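Local coordinates for glycosyl hydrolase family 2, TIM barrel domain protein (Faecalibacterium prausnitzii A2-165, PDB 6ED2) that is a family 2 glycosyl hydrolase, a beta-glucuronidase that probably cleaves glucuronic acid from beta-glucuronides, at residues 32-35 and 36-39; 49-52 and 53-57; 563-566 and 567-570. One frame throughout, in Å; residues are numbered along the deposited sequence. Where two conformers were deposited one is given.

Along the chain from the N terminus, contacts 1, 2 and 3 follow in series, each a local contact within one continuous run of residues, so none nests in or crosses another. Contact 1 closes a tight turn that feeds into strand 38-51, beside strand 286-295 and the second subunit. Contact 2 lies at the far end of the same strand, where a turn leads into helix 56-59; the centres of the two are about 37 Å apart. Contact 3 comes much later, within helix 554-570 of the TIM barrel domain, on the opposite side of the chain's centre from both. Its centre is about 51 Å from that of contact 1.

Contact 1 (32-35 and 36-39); sequences RATT and TRRL
Arg37 and Thr34 close a tight reversal with Thr35 and Thr36 at its tip. Thr34 N bonds to Arg37 O at 3.0 Å and 167°, while the return bond from Arg37 N to Thr34 O is weak. Thr34 OG1 sits between its own backbone N and carbonyl carbon (chi1 73°), facing into the turn. There it accepts a bond from Thr36 N at 3.1 Å and a weaker one from Arg37 N, and it meets Arg37 CB at 3.4 Å; it is also hydrogen-bonded to the backbone O of Glu290. The Arg37 chain runs on extended, and its guanidinium reaches a salt bridge with Asp289. In the guanidinium plane, Arg37 NH1 donates to a water that Arg32 N also holds. Thr36 OG1 meets the N of Glu290 and Thr35 OG1 its carboxylate, which ties the tip to strand 286-295. The Thr35 side chain lies about 10 Å from a bound magnesium ion. Arg38 bends back at chi2 (-50°), laying the edge of its guanidinium under the tip; NH1 donates to Thr35 O at 3.2 Å, approaching above that carbonyl's plane. Arg38 NE forms a salt bridge with Glu104 of the second subunit. With an alanine here, Thr35 O is likely to lose the guanidinium that reaches it from the strand, and that glutamate an ionic partner. Further from the tip, Ala33 CB packs on Leu39 CB at 4.1 Å. The bond from Thr36 N to Thr34 OG1 defines an ST turn, set in a hairpin-like reversal at the start of strand 38-51.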
loop_
_atom_site.group_PDB
_atom_site.type_symbol
_atom_site.label_atom_id
_atom_site.label_comp_id
_atom_site.label_asym_id
_atom_site.label_seq_id
_atom_site.Cartn_x
_atom_site.Cartn_y
_atom_site.Cartn_z
ATOM N N ARG A 32 -38.487 24.165 -0.338
ATOM C CA ARG A 32 -38.008 25.437 -0.864
ATOM C C ARG A 32 -38.463 26.571 0.045
ATOM O O ARG A 32 -39.576 26.543 0.584
ATOM C CB ARG A 32 -38.511 25.697 -2.298
ATOM C CG ARG A 32 -38.021 24.709 -3.364
ATOM C CD ARG A 32 -36.574 24.965 -3.796
ATOM N NE ARG A 32 -36.180 24.075 -4.890
ATOM C CZ ARG A 32 -34.931 23.670 -5.115
ATOM N NH1 ARG A 32 -33.939 24.076 -4.325
ATOM N NH2 ARG A 32 -34.670 22.856 -6.133
ATOM N N ALA A 33 -37.580 27.551 0.238
ATOM C CA ALA A 33 -37.981 28.836 0.790
ATOM C C ALA A 33 -38.521 29.691 -0.348
ATOM O O ALA A 33 -37.872 29.826 -1.394
ATOM C CB ALA A 33 -36.796 29.533 1.470
ATOM N N THR A 34 -39.714 30.252 -0.163
ATOM C CA THR A 34 -40.356 31.041 -1.212
ATOM C C THR A 34 -41.061 32.229 -0.571
ATOM O O THR A 34 -41.094 32.374 0.655
ATOM C CB THR A 34 -41.373 30.201 -2.018
ATOM O OG1 THR A 34 -42.545 29.974 -1.215
ATOM C CG2 THR A 34 -40.785 28.842 -2.438
ATOM N N THR A 35 -41.669 33.062 -1.414
ATOM C CA THR A 35 -42.542 34.133 -0.961
ATOM C C THR A 35 -43.447 33.685 0.177
ATOM O O THR A 35 -43.665 34.441 1.132
ATOM C CB THR A 35 -43.387 34.627 -2.128
ATOM O OG1 THR A 35 -42.535 35.268 -3.081
ATOM C CG2 THR A 35 -44.445 35.610 -1.649
ATOM N N THR A 36 -43.944 32.437 0.105
ATOM C CA THR A 36 -44.961 31.940 1.024
ATOM C C THR A 36 -44.520 30.769 1.886
ATOM O O THR A 36 -45.284 30.353 2.770
ATOM C CB THR A 36 -46.205 31.491 0.248
ATOM O OG1 THR A 36 -45.821 30.448 -0.651
ATOM C CG2 THR A 36 -46.787 32.642 -0.566
ATOM N N ARG A 37 -43.352 30.195 1.645
ATOM C CA ARG A 37 -42.913 29.020 2.388
ATOM C C ARG A 37 -41.663 29.348 3.188
ATOM O O ARG A 37 -40.728 29.972 2.671
ATOM C CB ARG A 37 -42.645 27.850 1.443
ATOM C CG ARG A 37 -43.889 27.418 0.638
ATOM C CD ARG A 37 -43.572 26.227 -0.270
ATOM N NE ARG A 37 -44.733 25.809 -1.061
ATOM C CZ ARG A 37 -44.947 24.555 -1.453
ATOM N NH1 ARG A 37 -44.074 23.600 -1.123
ATOM N NH2 ARG A 37 -46.029 24.252 -2.167
ATOM N N ARG A 38 -41.651 28.928 4.440
ATOM C CA ARG A 38 -40.469 29.031 5.281
ATOM C C ARG A 38 -39.778 27.679 5.336
ATOM O O ARG A 38 -40.416 26.627 5.209
ATOM C CB ARG A 38 -40.838 29.504 6.686
ATOM C CG ARG A 38 -41.643 30.790 6.687
ATOM C CD ARG A 38 -40.994 31.847 5.824
ATOM N NE ARG A 38 -41.836 33.047 5.696
ATOM C CZ ARG A 38 -42.237 33.592 4.544
ATOM N NH1 ARG A 38 -41.882 33.056 3.375
ATOM N NH2 ARG A 38 -42.989 34.691 4.556
ATOM N N LEU A 39 -38.463 27.716 5.530
ATOM C CA LEU A 39 -37.635 26.517 5.477
ATOM C C LEU A 39 -36.517 26.628 6.507
ATOM O O LEU A 39 -35.723 27.574 6.469
ATOM C CB LEU A 39 -37.061 26.335 4.069
ATOM C CG LEU A 39 -36.234 25.064 3.870
ATOM C CD1 LEU A 39 -37.077 23.853 4.191
ATOM C CD2 LEU A 39 -35.678 24.998 2.463
HETATM O O HOH W 1 -40.506 25.204 2.510
HETATM O O HOH W 2 -41.446 23.469 0.384
#

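Contact 2 (49-52 and 53-57); sequences SFDP and ESKGV
Asp51 and Ser54 bound a type I beta turn that leads from strand 38-51 of the sugar binding domain into the short helix 56-59; Ser54 N donates to Asp51 O at 3.1 Å. The Asp51 side chain holds the exit of this turn. From CB, CG lies anti to the backbone N (chi1 -170°), which carries the carboxylate across to the chain emerging from the turn, with CG 3.6 Å from Lys55 N. OD1 then receives Lys55 N at 2.9 Å on its syn side, 23° out of the carboxylate plane. The same oxygen accepts a hydrogen bond from a water that in turn accepts one from Glu53 N. OD2 receives Gly56 N, again syn, at 2.9 Å, and also accepts from Trp94 NE1 on strand 92-101. With both oxygens engaged, the carboxylate has little freedom to rotate. Gly56 comes in close: a beta carbon built on it would fall 2.7 Å from Asp51 OD2, a clash. Ser54 OG hydrogen-bonds to Asp92 OD2 at the start of strand 92-101, and a second water donates to Asp51 O at 2.9 Å and to Ser54 OG at 3.1 Å.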
loop_
_atom_site.group_PDB
_atom_site.type_symbol
_atom_site.label_atom_id
_atom_site.label_comp_id
_atom_site.label_asym_id
_atom_site.label_seq_id
_atom_site.Cartn_x
_atom_site.Cartn_y
_atom_site.Cartn_z
ATOM N N SER A 49 -30.011 6.498 20.457
ATOM C CA SER A 49 -29.934 5.354 21.344
ATOM C C SER A 49 -30.318 4.100 20.578
ATOM O O SER A 49 -31.304 4.103 19.837
ATOM C CB SER A 49 -30.856 5.520 22.558
ATOM O OG SER A 49 -30.639 4.444 23.441
ATOM N N PHE A 50 -29.527 3.042 20.751
ATOM C CA PHE A 50 -29.968 1.711 20.359
ATOM C C PHE A 50 -31.104 1.260 21.275
ATOM O O PHE A 50 -31.195 1.677 22.433
ATOM C CB PHE A 50 -28.808 0.711 20.433
ATOM C CG PHE A 50 -27.671 1.015 19.485
ATOM C CD1 PHE A 50 -27.855 0.943 18.112
ATOM C CD2 PHE A 50 -26.410 1.366 19.968
ATOM C CE1 PHE A 50 -26.809 1.227 17.234
ATOM C CE2 PHE A 50 -25.352 1.648 19.085
ATOM C CZ PHE A 50 -25.555 1.572 17.722
ATOM N N ASP A 51 -31.970 0.390 20.751
ATOM C CA ASP A 51 -33.114 -0.157 21.493
ATOM C C ASP A 51 -33.166 -1.666 21.266
ATOM O O ASP A 51 -34.054 -2.170 20.571
ATOM C CB ASP A 51 -34.410 0.521 21.040
ATOM C CG ASP A 51 -35.630 0.184 21.922
ATOM O OD1 ASP A 51 -35.540 -0.635 22.876
ATOM O OD2 ASP A 51 -36.702 0.763 21.628
ATOM N N PRO A 52 -32.211 -2.418 21.827
ATOM C CA PRO A 52 -32.124 -3.851 21.482
ATOM C C PRO A 52 -33.296 -4.667 21.993
ATOM O O PRO A 52 -33.602 -5.721 21.420
ATOM C CB PRO A 52 -30.803 -4.296 22.128
ATOM C CG PRO A 52 -30.587 -3.323 23.235
ATOM C CD PRO A 52 -31.114 -2.002 22.716
ATOM N N GLU A 53 -33.968 -4.229 23.045
ATOM C CA GLU A 53 -35.113 -4.968 23.550
ATOM C C GLU A 53 -36.432 -4.451 22.991
ATOM O O GLU A 53 -37.492 -4.914 23.422
ATOM C CB GLU A 53 -35.121 -4.933 25.080
ATOM C CG GLU A 53 -33.925 -5.655 25.712
ATOM C CD GLU A 53 -33.803 -7.106 25.262
ATOM O OE1 GLU A 53 -34.798 -7.859 25.378
ATOM O OE2 GLU A 53 -32.710 -7.489 24.787
ATOM N N SER A 54 -36.387 -3.518 22.036
ATOM C CA SER A 54 -37.587 -2.959 21.397
ATOM C C SER A 54 -38.634 -2.521 22.426
ATOM O O SER A 54 -39.828 -2.804 22.298
ATOM C CB SER A 54 -38.188 -3.943 20.391
ATOM O OG SER A 54 -37.333 -4.103 19.276
ATOM N N LYS A 55 -38.176 -1.808 23.450
ATOM C CA LYS A 55 -39.040 -1.376 24.538
ATOM C C LYS A 55 -39.334 0.119 24.535
ATOM O O LYS A 55 -40.100 0.585 25.384
ATOM C CB LYS A 55 -38.424 -1.778 25.883
ATOM C CG LYS A 55 -37.190 -1.006 26.277
ATOM C CD LYS A 55 -36.521 -1.683 27.483
ATOM C CE LYS A 55 -35.562 -0.738 28.219
ATOM N NZ LYS A 55 -34.440 -1.474 28.891
ATOM N N GLY A 56 -38.793 0.875 23.581
ATOM C CA GLY A 56 -38.810 2.326 23.700
ATOM C C GLY A 56 -40.205 2.930 23.709
ATOM O O GLY A 56 -40.462 3.907 24.418
ATOM N N VAL A 57 -41.114 2.397 22.888
ATOM C CA VAL A 57 -42.441 3.001 22.800
ATOM C C VAL A 57 -43.161 2.862 24.133
ATOM O O VAL A 57 -43.625 3.850 24.712
ATOM C CB VAL A 57 -43.254 2.394 21.641
ATOM C CG1 VAL A 57 -44.677 2.971 21.622
ATOM C CG2 VAL A 57 -42.573 2.676 20.309
HETATM O O HOH W 3 -34.368 -3.960 18.336
HETATM O O HOH W 4 -33.713 -1.631 24.493
#

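Contact 3 (563-566 and 567-570); sequences MTHA and VFDH
Phe568 packs back against Thr564 and His565, one helical turn before it. Its CG is anti to the carbonyl carbon (chi1 -69°), which swings the ring alongside the Thr564 side chain, the two pointing the same way. Thr564 CG2 touches Phe568 CZ at 3.5 Å, from the side of the ring where Thr564 C lies over the face. His565 crosses the ring at a slant: Phe568 CD2 meets the edge of the imidazole, 3.8 Å from His565 CD2, and the two planes are turned 60° apart. On another side of the helix Met563 and Val567 lie side by side, with Met563 SD 4.0 Å from Val567 CG2. Beneath these side chains runs the i to i+4 ladder of helix 554-570. Phe568 N donates to Thr564 O at 3.0 Å, nearly straight at 171°, and Asp569 N donates to His565 O at 2.8 Å. This helix makes the crossover between the parallel strands 531-535 and 574-580, a beta-alpha-beta unit of the TIM barrel. Strand 531-535 supplies Phe533, whose ring stacks on Phe568, and just beyond it Tyr536 meets the same ring edge-to-face. The hydroxyl of Tyr536 also hydrogen-bonds to His565 NE2, which fixes the turn of the imidazole against Phe568. Val567 and Phe568 both rest on Phe515 of helix 508-525. Toward helix 610-621, Asp569 OD1 forms a salt bridge with Arg618, while Thr564 OG1 stays within its own helix, bonded to Tyr560 O.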
loop_
_atom_site.group_PDB
_atom_site.type_symbol
_atom_site.label_atom_id
_atom_site.label_comp_id
_atom_site.label_asym_id
_atom_site.label_seq_id
_atom_site.Cartn_x
_atom_site.Cartn_y
_atom_site.Cartn_z
ATOM N N MET A 563 -10.371 -6.185 -23.441
ATOM C CA MET A 563 -11.116 -7.289 -24.036
ATOM C C MET A 563 -12.607 -6.987 -24.030
ATOM O O MET A 563 -13.283 -7.098 -25.065
ATOM C CB MET A 563 -10.822 -8.589 -23.294
ATOM C CG MET A 563 -11.557 -9.788 -23.889
ATOM S SD MET A 563 -13.247 -9.996 -23.255
ATOM C CE MET A 563 -12.948 -10.543 -21.588
ATOM N N THR A 564 -13.128 -6.569 -22.865
ATOM C CA THR A 564 -14.552 -6.298 -22.717
ATOM C C THR A 564 -15.021 -5.247 -23.716
ATOM O O THR A 564 -16.052 -5.424 -24.381
ATOM C CB THR A 564 -14.839 -5.870 -21.272
ATOM O OG1 THR A 564 -14.389 -6.895 -20.377
ATOM C CG2 THR A 564 -16.344 -5.664 -21.029
ATOM N N HIS A 565 -14.254 -4.173 -23.884
ATOM C CA HIS A 565 -14.688 -3.112 -24.786
ATOM C C HIS A 565 -14.628 -3.557 -26.240
ATOM O O HIS A 565 -15.432 -3.100 -27.059
ATOM C CB HIS A 565 -13.840 -1.851 -24.571
ATOM C CG HIS A 565 -14.069 -1.198 -23.242
ATOM N ND1 HIS A 565 -13.086 -0.512 -22.566
ATOM C CD2 HIS A 565 -15.174 -1.139 -22.459
ATOM C CE1 HIS A 565 -13.576 -0.053 -21.429
ATOM N NE2 HIS A 565 -14.841 -0.422 -21.338
ATOM N N ALA A 566 -13.684 -4.439 -26.578
ATOM C CA ALA A 566 -13.644 -4.989 -27.927
ATOM C C ALA A 566 -14.907 -5.788 -28.222
ATOM O O ALA A 566 -15.455 -5.706 -29.325
ATOM C CB ALA A 566 -12.393 -5.845 -28.115
ATOM N N VAL A 567 -15.401 -6.544 -27.241
ATOM C CA VAL A 567 -16.703 -7.185 -27.396
ATOM C C VAL A 567 -17.792 -6.136 -27.597
ATOM O O VAL A 567 -18.546 -6.197 -28.580
ATOM C CB VAL A 567 -17.006 -8.099 -26.199
ATOM C CG1 VAL A 567 -18.378 -8.716 -26.367
ATOM C CG2 VAL A 567 -15.928 -9.189 -26.081
ATOM N N PHE A 568 -17.879 -5.147 -26.681
ATOM C CA PHE A 568 -18.883 -4.086 -26.802
ATOM C C PHE A 568 -18.871 -3.513 -28.203
ATOM O O PHE A 568 -19.915 -3.366 -28.850
ATOM C CB PHE A 568 -18.625 -2.916 -25.828
ATOM C CG PHE A 568 -18.824 -3.223 -24.356
ATOM C CD1 PHE A 568 -19.147 -4.492 -23.903
ATOM C CD2 PHE A 568 -18.646 -2.206 -23.422
ATOM C CE1 PHE A 568 -19.316 -4.742 -22.557
ATOM C CE2 PHE A 568 -18.803 -2.445 -22.064
ATOM C CZ PHE A 568 -19.138 -3.715 -21.623
ATOM N N ASP A 569 -17.676 -3.149 -28.672
ATOM C CA ASP A 569 -17.536 -2.386 -29.901
ATOM C C ASP A 569 -17.892 -3.215 -31.127
ATOM O O ASP A 569 -18.151 -2.648 -32.192
ATOM C CB ASP A 569 -16.110 -1.836 -29.999
ATOM C CG ASP A 569 -15.833 -0.735 -28.953
ATOM O OD1 ASP A 569 -16.817 -0.226 -28.359
ATOM O OD2 ASP A 569 -14.642 -0.371 -28.737
ATOM N N HIS A 570 -17.937 -4.535 -30.984
ATOM C CA HIS A 570 -18.270 -5.414 -32.094
ATOM C C HIS A 570 -19.740 -5.334 -32.511
ATOM O O HIS A 570 -20.044 -5.627 -33.668
ATOM C CB HIS A 570 -17.921 -6.854 -31.719
ATOM C CG HIS A 570 -18.048 -7.815 -32.853
ATOM N ND1 HIS A 570 -17.228 -7.771 -33.960
ATOM C CD2 HIS A 570 -18.914 -8.836 -33.066
ATOM C CE1 HIS A 570 -17.576 -8.731 -34.800
ATOM N NE2 HIS A 570 -18.596 -9.391 -34.281
#